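PDB 6G7N: extracellular solute-binding protein, family 1 from Trichodesmium erythraeum IMS101, which binds ferric iron and probably delivers it to an ABC transporter as the periplasmic solute-binding component of an iron-uptake system. Local coordinates for residues T13-A16 with L17-F21; I75-S78 with T79-N82; K111-P114 with S115-S118; F169-P172 with P173-N176; L252-L255 with V256-E259. All blocks are in the same frame, centred on the assembly; numbering follows the deposited sequence.

Interaction 1: residues T13-A16 with L17-F21; sequences TDQA and LYDSF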
loop_
_atom_site.group_PDB
_atom_site.type_symbol
_atom_site.label_atom_id
_atom_site.label_comp_id
_atom_site.label_asym_id
_atom_site.label_seq_id
_atom_site.Cartn_x
_atom_site.Cartn_y
_atom_site.Cartn_z
ATOM N N THR A 13 6.660 -16.221 -6.152
ATOM C CA THR A 13 6.373 -17.039 -4.997
ATOM C C THR A 13 4.854 -17.278 -4.795
ATOM O O THR A 13 4.480 -18.252 -4.127
ATOM C CB THR A 13 7.009 -16.420 -3.740
ATOM O OG1 THR A 13 6.656 -15.037 -3.666
ATOM C CG2 THR A 13 8.535 -16.543 -3.758
ATOM N N ASP A 14 3.998 -16.463 -5.415
ATOM C CA ASP A 14 2.563 -16.660 -5.316
ATOM C C ASP A 14 2.084 -17.909 -6.055
ATOM O O ASP A 14 0.989 -18.373 -5.795
ATOM C CB ASP A 14 1.784 -15.433 -5.845
ATOM C CG ASP A 14 2.000 -14.162 -5.010
ATOM O OD1 ASP A 14 2.328 -14.286 -3.814
ATOM O OD2 ASP A 14 1.831 -13.042 -5.552
ATOM N N GLN A 15 2.901 -18.467 -6.947
ATOM C CA GLN A 15 2.499 -19.770 -7.554
ATOM C C GLN A 15 2.206 -20.871 -6.511
ATOM O O GLN A 15 1.304 -21.680 -6.698
ATOM C CB GLN A 15 3.543 -20.258 -8.545
ATOM C CG GLN A 15 3.037 -21.409 -9.412
ATOM C CD GLN A 15 1.874 -21.016 -10.299
ATOM O OE1 GLN A 15 1.945 -20.013 -10.977
ATOM N NE2 GLN A 15 0.777 -21.786 -10.275
ATOM N N ALA A 16 2.878 -20.807 -5.358
ATOM C CA ALA A 16 2.582 -21.750 -4.246
ATOM C C ALA A 16 1.160 -21.593 -3.712
ATOM O O ALA A 16 0.504 -22.563 -3.373
ATOM C CB ALA A 16 3.588 -21.599 -3.111
ATOM N N LEU A 17 0.696 -20.350 -3.667
ATOM C CA LEU A 17 -0.627 -20.086 -3.237
ATOM C C LEU A 17 -1.640 -20.624 -4.273
ATOM O O LEU A 17 -2.614 -21.261 -3.883
ATOM C CB LEU A 17 -0.677 -18.580 -3.001
ATOM C CG LEU A 17 -1.859 -18.001 -2.328
ATOM C CD1 LEU A 17 -1.452 -16.743 -1.604
ATOM C CD2 LEU A 17 -2.882 -17.717 -3.408
ATOM N N TYR A 18 -1.385 -20.390 -5.563
ATOM C CA TYR A 18 -2.342 -20.837 -6.565
ATOM C C TYR A 18 -2.416 -22.365 -6.539
ATOM O O TYR A 18 -3.485 -22.925 -6.609
ATOM C CB TYR A 18 -1.974 -20.349 -7.974
ATOM C CG TYR A 18 -1.734 -18.855 -8.110
ATOM C CD1 TYR A 18 -2.285 -17.914 -7.239
ATOM C CD2 TYR A 18 -0.903 -18.396 -9.118
ATOM C CE1 TYR A 18 -2.006 -16.569 -7.364
ATOM C CE2 TYR A 18 -0.622 -17.053 -9.268
ATOM C CZ TYR A 18 -1.166 -16.140 -8.385
ATOM O OH TYR A 18 -0.879 -14.784 -8.497
ATOM N N ASP A 19 -1.264 -23.016 -6.446
ATOM C CA ASP A 19 -1.230 -24.482 -6.439
ATOM C C ASP A 19 -1.928 -25.082 -5.223
ATOM O O ASP A 19 -2.628 -26.071 -5.349
ATOM C CB ASP A 19 0.218 -24.957 -6.539
ATOM C CG ASP A 19 0.856 -24.685 -7.928
ATOM O OD1 ASP A 19 0.145 -24.262 -8.858
ATOM O OD2 ASP A 19 2.063 -24.842 -8.040
ATOM N N SER A 20 -1.765 -24.474 -4.055
ATOM C CA SER A 20 -2.476 -24.924 -2.867
ATOM C C SER A 20 -3.976 -24.732 -3.014
ATOM O O SER A 20 -4.772 -25.628 -2.659
ATOM C CB SER A 20 -1.938 -24.205 -1.648
ATOM O OG SER A 20 -2.675 -24.615 -0.516
ATOM N N PHE A 21 -4.373 -23.568 -3.522
ATOM C CA PHE A 21 -5.784 -23.311 -3.822
ATOM C C PHE A 21 -6.357 -24.391 -4.741
ATOM O O PHE A 21 -7.447 -24.909 -4.476
ATOM C CB PHE A 21 -5.935 -21.921 -4.414
ATOM C CG PHE A 21 -7.304 -21.614 -4.868
ATOM C CD1 PHE A 21 -8.295 -21.331 -3.934
ATOM C CD2 PHE A 21 -7.625 -21.539 -6.215
ATOM C CE1 PHE A 21 -9.583 -21.028 -4.327
ATOM C CE2 PHE A 21 -8.905 -21.208 -6.618
ATOM C CZ PHE A 21 -9.889 -20.960 -5.668
HETATM O O HOH W 1 -0.805 -12.976 -6.354
#
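The first turns of helix 15-25, in the beta-alpha-beta unit formed with strands 2-7 and 28-33, join Asp14 and Gln15 to Tyr18 and Asp19. Asp14 O accepts the backbone N of Tyr18 at 3.1 Å and a weak bond from Leu17 N. The same oxygen lies over the centre of one face of the Tyr18 ring, 3.5 Å above its plane. Tyr18 CG stands anti to its carbonyl carbon (chi1 -53°), which turns the ring back over the Asp14 carbonyl. Water 1 bridges Tyr18 OH and Asp14 OD2, 2.8 Å from each. Tyr18 OH also bonds His10 ND1, and Asp14 OD2 takes the backbone N of Tyr11, a residue of the ligand pocket. A phenylalanine in place of Tyr18 would probably leave His10 and the bridging water without the hydroxyl that links them to the helix. On the exposed side, Gln15 bends at chi2 and sends NE2 to Asp19 OD1 at 2.9 Å. The bond is fairly straight, 161°, and lies in the amide plane, but it meets the carboxylate from above its plane. The Gln15 amide stands nearly perpendicular to the Tyr18 ring, with OE1 at the ring edge. Backbone bonds from Asp19 N to Gln15 O and Ser20 N to Ala16 O continue the turn. This is the i to i+4 pattern of an alpha-helix, here near the N-terminal end of the connecting helix of a beta-alpha-beta crossover.

Interaction 2: residues I75-S78 with T79-N82; sequences ISSS and TLNN
Ser78 and Ser77 bear most of this contact, with Leu80 and Thr79 next, where the chain turns into helix 78-83. Ser77 is the N-cap. Its OG is anti to its own N (chi1 163°) and swings forward to accept Leu80 N at 3.0 Å in an almost straight bond, 174°. The same OG bonds Glu253 OE2 of helix 245-255, so one hydroxyl both caps this helix and ties it to another. The CG of Leu80 rests 3.7 Å from Ser77 CB. Leu80 CD1 also meets Ile75 CG2 at 4.2 Å, a light apolar touch beside the polar cap. Ser78 serves through its backbone: its O accepts Asn82 N at 2.9 Å, with the donor tilted from the carbonyl plane. Ser77 O takes Asn81 N in the first full helical bond. Water 2 lies 2.8 Å from Ser77 N, which donates to it, and also meets Ile75 O and Asn81 OD1. Water 2 thus links the Asn81 amide oxygen to the backbone of the incoming loop. A serine hydroxyl accepting the amide three residues ahead is the classic N-cap of an alpha-helix.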
loop_
_atom_site.group_PDB
_atom_site.type_symbol
_atom_site.label_atom_id
_atom_site.label_comp_id
_atom_site.label_asym_id
_atom_site.label_seq_id
_atom_site.Cartn_x
_atom_site.Cartn_y
_atom_site.Cartn_z
ATOM N N ILE A 75 -19.517 -8.581 -2.198
ATOM C CA ILE A 75 -19.471 -9.918 -1.658
ATOM C C ILE A 75 -19.679 -9.894 -0.161
ATOM O O ILE A 75 -18.968 -9.179 0.536
ATOM C CB ILE A 75 -18.094 -10.567 -1.986
ATOM C CG1 ILE A 75 -17.835 -10.633 -3.482
ATOM C CG2 ILE A 75 -17.986 -11.950 -1.330
ATOM C CD1 ILE A 75 -18.793 -11.459 -4.262
ATOM N N SER A 76 -20.621 -10.712 0.321
ATOM C CA SER A 76 -20.877 -10.847 1.748
ATOM C C SER A 76 -20.440 -12.239 2.204
ATOM O O SER A 76 -21.087 -13.230 1.895
ATOM C CB SER A 76 -22.360 -10.601 2.046
ATOM O OG SER A 76 -22.654 -9.222 1.830
ATOM N N SER A 77 -19.347 -12.281 2.944
ATOM C CA SER A 77 -18.728 -13.515 3.440
ATOM C C SER A 77 -18.377 -13.357 4.890
ATOM O O SER A 77 -17.625 -12.455 5.247
ATOM C CB SER A 77 -17.451 -13.792 2.632
ATOM O OG SER A 77 -16.608 -14.725 3.296
ATOM N N SER A 78 -18.881 -14.250 5.736
ATOM C CA SER A 78 -18.499 -14.273 7.144
ATOM C C SER A 78 -16.978 -14.409 7.293
ATOM O O SER A 78 -16.385 -13.791 8.165
ATOM C CB SER A 78 -19.199 -15.419 7.863
ATOM O OG SER A 78 -18.772 -15.601 9.185
ATOM N N THR A 79 -16.374 -15.275 6.477
ATOM C CA THR A 79 -14.944 -15.462 6.544
ATOM C C THR A 79 -14.168 -14.173 6.231
ATOM O O THR A 79 -13.280 -13.768 6.978
ATOM C CB THR A 79 -14.520 -16.615 5.620
ATOM O OG1 THR A 79 -15.099 -17.818 6.130
ATOM C CG2 THR A 79 -13.042 -16.778 5.512
ATOM N N LEU A 80 -14.510 -13.515 5.132
ATOM C CA LEU A 80 -13.807 -12.274 4.798
ATOM C C LEU A 80 -14.022 -11.209 5.872
ATOM O O LEU A 80 -13.082 -10.519 6.269
ATOM C CB LEU A 80 -14.243 -11.713 3.447
ATOM C CG LEU A 80 -13.951 -12.580 2.227
ATOM C CD1 LEU A 80 -14.411 -11.900 0.958
ATOM C CD2 LEU A 80 -12.495 -12.951 2.112
ATOM N N ASN A 81 -15.264 -11.052 6.330
ATOM C CA ASN A 81 -15.531 -9.972 7.237
ATOM C C ASN A 81 -14.925 -10.207 8.606
ATOM O O ASN A 81 -14.456 -9.272 9.265
ATOM C CB ASN A 81 -17.007 -9.671 7.341
ATOM C CG ASN A 81 -17.619 -9.160 6.057
ATOM O OD1 ASN A 81 -16.936 -8.658 5.156
ATOM N ND2 ASN A 81 -18.939 -9.293 5.969
ATOM N N ASN A 82 -14.978 -11.448 9.080
ATOM C CA ASN A 82 -14.406 -11.737 10.386
ATOM C C ASN A 82 -12.863 -11.650 10.373
ATOM O O ASN A 82 -12.272 -11.138 11.319
ATOM C CB ASN A 82 -14.859 -13.108 10.899
ATOM C CG ASN A 82 -14.315 -13.371 12.281
ATOM O OD1 ASN A 82 -14.445 -12.541 13.193
ATOM N ND2 ASN A 82 -13.574 -14.512 12.410
HETATM O O HOH W 2 -17.645 -10.025 2.855
HETATM O O HOH W 3 -21.410 -8.378 4.277
#

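Interaction 3: residues K111-P114 with S115-S118; sequences KVQP and SELS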
loop_
_atom_site.group_PDB
_atom_site.type_symbol
_atom_site.label_atom_id
_atom_site.label_comp_id
_atom_site.label_asym_id
_atom_site.label_seq_id
_atom_site.Cartn_x
_atom_site.Cartn_y
_atom_site.Cartn_z
ATOM N N LYS A 111 22.500 10.706 11.219
ATOM C CA LYS A 111 22.128 12.121 11.325
ATOM C C LYS A 111 20.885 12.376 12.188
ATOM O O LYS A 111 20.696 13.503 12.655
ATOM C CB LYS A 111 21.938 12.735 9.931
ATOM C CG LYS A 111 23.132 12.596 8.987
ATOM C CD LYS A 111 24.372 13.296 9.467
ATOM C CE LYS A 111 24.228 14.785 9.268
ATOM N NZ LYS A 111 25.525 15.457 9.551
ATOM N N VAL A 112 20.031 11.359 12.378
ATOM C CA VAL A 112 18.723 11.527 12.999
ATOM C C VAL A 112 18.517 10.485 14.090
ATOM O O VAL A 112 18.553 9.284 13.819
ATOM C CB VAL A 112 17.605 11.388 11.948
ATOM C CG1 VAL A 112 16.217 11.555 12.571
ATOM C CG2 VAL A 112 17.756 12.423 10.845
ATOM N N GLN A 113 18.270 10.948 15.308
ATOM C CA GLN A 113 17.853 10.067 16.404
ATOM C C GLN A 113 16.340 9.910 16.353
ATOM O O GLN A 113 15.641 10.869 16.039
ATOM C CB GLN A 113 18.274 10.671 17.742
ATOM C CG GLN A 113 19.782 10.883 17.901
ATOM C CD GLN A 113 20.561 9.615 17.681
ATOM O OE1 GLN A 113 21.431 9.547 16.804
ATOM N NE2 GLN A 113 20.215 8.579 18.431
ATOM N N PRO A 114 15.809 8.709 16.627
ATOM C CA PRO A 114 14.324 8.548 16.589
ATOM C C PRO A 114 13.569 9.479 17.522
ATOM O O PRO A 114 12.430 9.811 17.241
ATOM C CB PRO A 114 14.092 7.080 16.978
ATOM C CG PRO A 114 15.426 6.449 17.059
ATOM C CD PRO A 114 16.519 7.431 16.808
ATOM N N SER A 115 14.204 9.942 18.598
ATOM C CA SER A 115 13.613 10.954 19.480
ATOM C C SER A 115 13.262 12.267 18.782
ATOM O O SER A 115 12.411 13.016 19.271
ATOM C CB SER A 115 14.558 11.231 20.656
ATOM O OG SER A 115 15.744 11.853 20.191
ATOM N N GLU A 116 13.875 12.535 17.628
ATOM C CA GLU A 116 13.575 13.730 16.835
ATOM C C GLU A 116 12.326 13.607 15.993
ATOM O O GLU A 116 11.880 14.599 15.410
ATOM C CB GLU A 116 14.735 14.059 15.891
ATOM C CG GLU A 116 16.052 14.326 16.580
ATOM C CD GLU A 116 17.179 14.512 15.583
ATOM O OE1 GLU A 116 17.056 15.370 14.696
ATOM O OE2 GLU A 116 18.182 13.789 15.674
ATOM N N LEU A 117 11.783 12.401 15.904
ATOM C CA LEU A 117 10.620 12.117 15.067
ATOM C C LEU A 117 9.367 11.933 15.918
ATOM O O LEU A 117 9.445 11.502 17.069
ATOM C CB LEU A 117 10.890 10.855 14.243
ATOM C CG LEU A 117 12.151 10.912 13.375
ATOM C CD1 LEU A 117 12.451 9.589 12.709
ATOM C CD2 LEU A 117 12.061 12.044 12.367
ATOM N N SER A 118 8.205 12.203 15.320
ATOM C CA SER A 118 6.934 12.059 16.035
ATOM C C SER A 118 5.799 11.751 15.074
ATOM O O SER A 118 5.312 10.608 15.025
ATOM C CB SER A 118 6.653 13.308 16.886
ATOM O OG SER A 118 6.674 14.487 16.118
HETATM O O HOH W 4 18.994 15.591 12.979
HETATM O O HOH W 5 20.881 14.246 15.599
#
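Gln113 and Glu116 face each other across a short 3-10 turn in the loop between strands 96-108 and 132-133. Backbone bonds make the turn. Glu116 N donates to Gln113 O at 2.9 Å, and Leu117 N donates to Pro114 O at 3.0 Å. Both are i to i+3 bonds, and both donors lie well above the carbonyl plane they approach, as suits so tight a coil. Pro114 comes next, its ring fixing phi at -58°. The charged side chain adds a bond in the reverse direction. Glu116 CG is anti to its carbonyl carbon (chi1 -60°), and the chain runs extended beyond it, back along the incoming loop. The carboxylate thereby accepts the backbone N-H of Gln113, which opens the turn. Water contacts come next: water 4 lies 2.6 Å from Glu116 OE1 and water 5 lies 2.7 Å from Glu116 OE2. Both waters also reach Lys111 O, so each carboxylate oxygen has its own water link to that carbonyl. The apolar contact is on the buried side. Val112 CG1 meets Leu117 CD2 at 4.2 Å, the two side chains crossing at about a right angle. Both also pack on Tyr107 of strand 96-108, and Leu117 reaches Trp128. The direct bond from the backbone, Gln113 N to Glu116 OE2, is 2.9 Å long and nearly straight at 168°, entering from above the carboxylate plane.

Interaction 4: residues F169-P172 with P173-N176; sequences FARP and PEGN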
loop_
_atom_site.group_PDB
_atom_site.type_symbol
_atom_site.label_atom_id
_atom_site.label_comp_id
_atom_site.label_asym_id
_atom_site.label_seq_id
_atom_site.Cartn_x
_atom_site.Cartn_y
_atom_site.Cartn_z
ATOM N N PHE A 169 11.712 20.146 1.043
ATOM C CA PHE A 169 12.321 19.168 0.150
ATOM C C PHE A 169 13.793 19.494 -0.095
ATOM O O PHE A 169 14.157 20.647 -0.402
ATOM C CB PHE A 169 11.621 19.137 -1.200
ATOM C CG PHE A 169 10.232 18.550 -1.213
ATOM C CD1 PHE A 169 9.637 17.953 -0.107
ATOM C CD2 PHE A 169 9.507 18.608 -2.395
ATOM C CE1 PHE A 169 8.370 17.415 -0.188
ATOM C CE2 PHE A 169 8.247 18.064 -2.493
ATOM C CZ PHE A 169 7.687 17.454 -1.384
ATOM N N ALA A 170 14.652 18.482 0.028
ATOM C CA ALA A 170 16.088 18.635 -0.238
ATOM C C ALA A 170 16.391 18.771 -1.726
ATOM O O ALA A 170 17.398 19.373 -2.104
ATOM C CB ALA A 170 16.827 17.447 0.327
ATOM N N ARG A 171 15.562 18.168 -2.561
ATOM C CA ARG A 171 15.717 18.172 -4.001
ATOM C C ARG A 171 14.323 18.009 -4.607
ATOM O O ARG A 171 13.412 17.537 -3.914
ATOM C CB ARG A 171 16.644 17.023 -4.469
ATOM C CG ARG A 171 16.055 15.624 -4.290
ATOM C CD ARG A 171 16.999 14.550 -4.749
ATOM N NE ARG A 171 16.331 13.273 -4.825
ATOM C CZ ARG A 171 16.928 12.140 -5.196
ATOM N NH1 ARG A 171 18.220 12.125 -5.499
ATOM N NH2 ARG A 171 16.229 11.020 -5.286
ATOM N N PRO A 172 14.158 18.327 -5.892
ATOM C CA PRO A 172 12.855 18.056 -6.510
ATOM C C PRO A 172 12.584 16.556 -6.485
ATOM O O PRO A 172 13.496 15.743 -6.642
ATOM C CB PRO A 172 13.054 18.561 -7.948
ATOM C CG PRO A 172 14.143 19.559 -7.848
ATOM C CD PRO A 172 15.075 19.026 -6.809
ATOM N N PRO A 173 11.335 16.155 -6.263
ATOM C CA PRO A 173 10.996 14.728 -6.293
ATOM C C PRO A 173 11.597 14.015 -7.507
ATOM O O PRO A 173 11.389 14.445 -8.643
ATOM C CB PRO A 173 9.480 14.759 -6.349
ATOM C CG PRO A 173 9.123 15.968 -5.527
ATOM C CD PRO A 173 10.182 16.997 -5.881
ATOM N N GLU A 174 12.306 12.926 -7.236
ATOM C CA GLU A 174 13.059 12.204 -8.260
ATOM C C GLU A 174 13.133 10.749 -7.837
ATOM O O GLU A 174 13.612 10.455 -6.745
ATOM C CB GLU A 174 14.482 12.802 -8.402
ATOM C CG GLU A 174 15.454 12.032 -9.299
ATOM C CD GLU A 174 16.880 12.577 -9.319
ATOM O OE1 GLU A 174 17.203 13.588 -8.623
ATOM O OE2 GLU A 174 17.695 11.974 -10.043
ATOM N N GLY A 175 12.727 9.843 -8.732
ATOM C CA GLY A 175 12.861 8.416 -8.466
ATOM C C GLY A 175 11.712 7.810 -7.673
ATOM O O GLY A 175 10.762 8.514 -7.312
ATOM N N ASN A 176 11.821 6.499 -7.417
ATOM C CA ASN A 176 10.781 5.745 -6.725
ATOM C C ASN A 176 11.046 5.685 -5.220
ATOM O O ASN A 176 11.885 6.438 -4.696
ATOM C CB ASN A 176 10.654 4.368 -7.397
ATOM C CG ASN A 176 11.900 3.531 -7.291
ATOM O OD1 ASN A 176 12.788 3.812 -6.492
ATOM N ND2 ASN A 176 11.982 2.499 -8.127
HETATM O O HOH W 6 13.502 12.863 -4.425
HETATM O O HOH W 7 15.992 15.915 -7.972
#
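From Arg171 to Glu174 the backbone is largely extended through two consecutive prolines, and no backbone-to-backbone hydrogen bond joins 169-172 to 173-176. Arg171 CG sits between its backbone N and carbonyl carbon (chi1 69°), and the chain then runs straight to NE, which lays the guanidinium beside Glu174. The carboxylate stacks on this group, the planes 25° apart. Glu174 OE1 is 3.5 Å above the guanidinium plane, toward its rim, and 3.6 Å from Arg171 NH1. This salt bridge is one of charge alone, since no N-H points at the oxygen. Arg171 NH2 also makes a weak bond to Glu174 O, 3.0 Å long but bent at 121°. Water 6, in the guanidinium plane at its edge, takes Arg171 NE at 2.9 Å and Glu174 N. Water 7 joins Pro172 O to Glu174 OE1. A leucine at Arg171 would probably leave the Glu174 carboxylate without its stacked charge and water 6 without the NE donor. The apolar contact lies at the other end, where Pro173 CG meets Phe169 CE2 at 3.8 Å and the two side chains cross at about a right angle. Phe169 also packs edge-to-face with Phe165 of helix 140-167 and with Trp315. The loop thus runs along the surface from helix 140-167 to helix 177-186, where Asn176 OD1 caps Ala179 N and Gln180 NE2 bonds Glu174 O.

Interaction 5: residues L252-L255 with V256-E259; sequences LEYL and VSPE
The Tyr254 ring meets Ser257 OG obliquely, with CD1 and CE1 each 3.9 Å from that oxygen. Beyond this segment pair, Leu17 and Ser20 of helix 15-25 pack against Tyr254. Its CG is anti to the backbone N (chi1 166°), which carries the ring away from the turn toward that helix. The main polar node is Tyr254 O. It accepts Ser257 OG at 2.8 Å, in the carbonyl plane, and Ser257 N at 3.0 Å, from above that plane. Two donors from one residue therefore grip a single carbonyl in the last turn. Ser257 OG lies between its own N and carbonyl carbon (chi1 69°), folded back onto the preceding turn. It is also the N-cap of the next helix, making a weak bond to Ala260 N. One serine thus ties back to the turn before it and caps the helix after it. A third bond, Val256 N to Glu253 O, is 3.2 Å long and comes from well above the carbonyl plane. Val256 CG2 is close to the same oxygen, 3.2 Å away. Leu255 O bonds Gln261 NE2, a further tie across the bend. The corner between helix 245-255 and helix 258-266 is well buried. Leu252, Leu255 and Val256 pack on Phe98 of strand 96-108, Leu252 and Val256 also touch Leu80 and Thr79 of helix 78-83, and Tyr254 and Leu255 lie on helix 15-25.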
loop_
_atom_site.group_PDB
_atom_site.type_symbol
_atom_site.label_atom_id
_atom_site.label_comp_id
_atom_site.label_asym_id
_atom_site.label_seq_id
_atom_site.Cartn_x
_atom_site.Cartn_y
_atom_site.Cartn_z
ATOM N N LEU A 252 -10.904 -15.615 -2.759
ATOM C CA LEU A 252 -10.730 -14.578 -1.735
ATOM C C LEU A 252 -10.721 -15.163 -0.333
ATOM O O LEU A 252 -9.908 -14.772 0.520
ATOM C CB LEU A 252 -11.800 -13.498 -1.855
ATOM C CG LEU A 252 -11.872 -12.728 -3.181
ATOM C CD1 LEU A 252 -12.803 -11.557 -3.001
ATOM C CD2 LEU A 252 -10.477 -12.276 -3.666
ATOM N N GLU A 253 -11.622 -16.105 -0.074
ATOM C CA GLU A 253 -11.661 -16.726 1.253
ATOM C C GLU A 253 -10.376 -17.500 1.529
ATOM O O GLU A 253 -9.854 -17.468 2.645
ATOM C CB GLU A 253 -12.883 -17.598 1.395
ATOM C CG GLU A 253 -14.159 -16.788 1.463
ATOM C CD GLU A 253 -15.444 -17.596 1.585
ATOM O OE1 GLU A 253 -15.465 -18.782 1.206
ATOM O OE2 GLU A 253 -16.473 -17.004 1.997
ATOM N N TYR A 254 -9.853 -18.212 0.529
ATOM C CA TYR A 254 -8.590 -18.909 0.704
ATOM C C TYR A 254 -7.462 -17.954 1.092
ATOM O O TYR A 254 -6.615 -18.284 1.929
ATOM C CB TYR A 254 -8.267 -19.687 -0.581
ATOM C CG TYR A 254 -6.843 -20.155 -0.601
ATOM C CD1 TYR A 254 -6.398 -21.195 0.204
ATOM C CD2 TYR A 254 -5.888 -19.471 -1.365
ATOM C CE1 TYR A 254 -5.047 -21.551 0.217
ATOM C CE2 TYR A 254 -4.572 -19.811 -1.342
ATOM C CZ TYR A 254 -4.146 -20.834 -0.552
ATOM O OH TYR A 254 -2.793 -21.116 -0.492
ATOM N N LEU A 255 -7.460 -16.747 0.517
ATOM C CA LEU A 255 -6.397 -15.788 0.798
ATOM C C LEU A 255 -6.302 -15.345 2.246
ATOM O O LEU A 255 -5.232 -14.860 2.648
ATOM C CB LEU A 255 -6.500 -14.566 -0.105
ATOM C CG LEU A 255 -6.188 -14.789 -1.592
ATOM C CD1 LEU A 255 -6.427 -13.479 -2.331
ATOM C CD2 LEU A 255 -4.779 -15.264 -1.809
ATOM N N VAL A 256 -7.380 -15.479 3.032
ATOM C CA VAL A 256 -7.308 -15.121 4.447
ATOM C C VAL A 256 -6.897 -16.279 5.341
ATOM O O VAL A 256 -6.755 -16.090 6.550
ATOM C CB VAL A 256 -8.568 -14.418 4.978
ATOM C CG1 VAL A 256 -8.879 -13.186 4.137
ATOM C CG2 VAL A 256 -9.773 -15.337 5.048
ATOM N N SER A 257 -6.708 -17.473 4.775
ATOM C CA SER A 257 -6.221 -18.584 5.575
ATOM C C SER A 257 -4.806 -18.278 6.105
ATOM O O SER A 257 -4.042 -17.553 5.465
ATOM C CB SER A 257 -6.230 -19.886 4.775
ATOM O OG SER A 257 -5.259 -19.879 3.730
ATOM N N PRO A 258 -4.405 -18.886 7.234
ATOM C CA PRO A 258 -3.063 -18.574 7.744
ATOM C C PRO A 258 -1.939 -18.891 6.770
ATOM O O PRO A 258 -0.995 -18.120 6.649
ATOM C CB PRO A 258 -2.989 -19.380 9.030
ATOM C CG PRO A 258 -4.425 -19.403 9.484
ATOM C CD PRO A 258 -5.213 -19.610 8.224
ATOM N N GLU A 259 -2.070 -20.028 6.101
ATOM C CA GLU A 259 -0.992 -20.392 5.159
ATOM C C GLU A 259 -0.867 -19.407 3.953
ATOM O O GLU A 259 0.230 -19.001 3.547
ATOM C CB GLU A 259 -1.217 -21.842 4.710
#

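All five contacts are local and follow one another in series; none nests or crosses. Interaction 1 lies in the first part of helix 15-25. Interaction 2 closes the turn into helix 78-83, and interaction 3 makes the 3-10 turn after strand 96-108. Interaction 4 bridges helices 140-167 and 177-186, and interaction 5 joins helices 245-255 and 258-266. Interaction 5 is the hub of one side of the protein. It touches interaction 1 through Ser20 CB and Tyr254 OH, 3.4 Å apart, and interaction 2 through Ser77 OG and Glu253 OE2, a probable hydrogen bond. Interactions 3 and 4 lie apart, about 38 Å or more from these three and about 21 Å from each other, centre to centre.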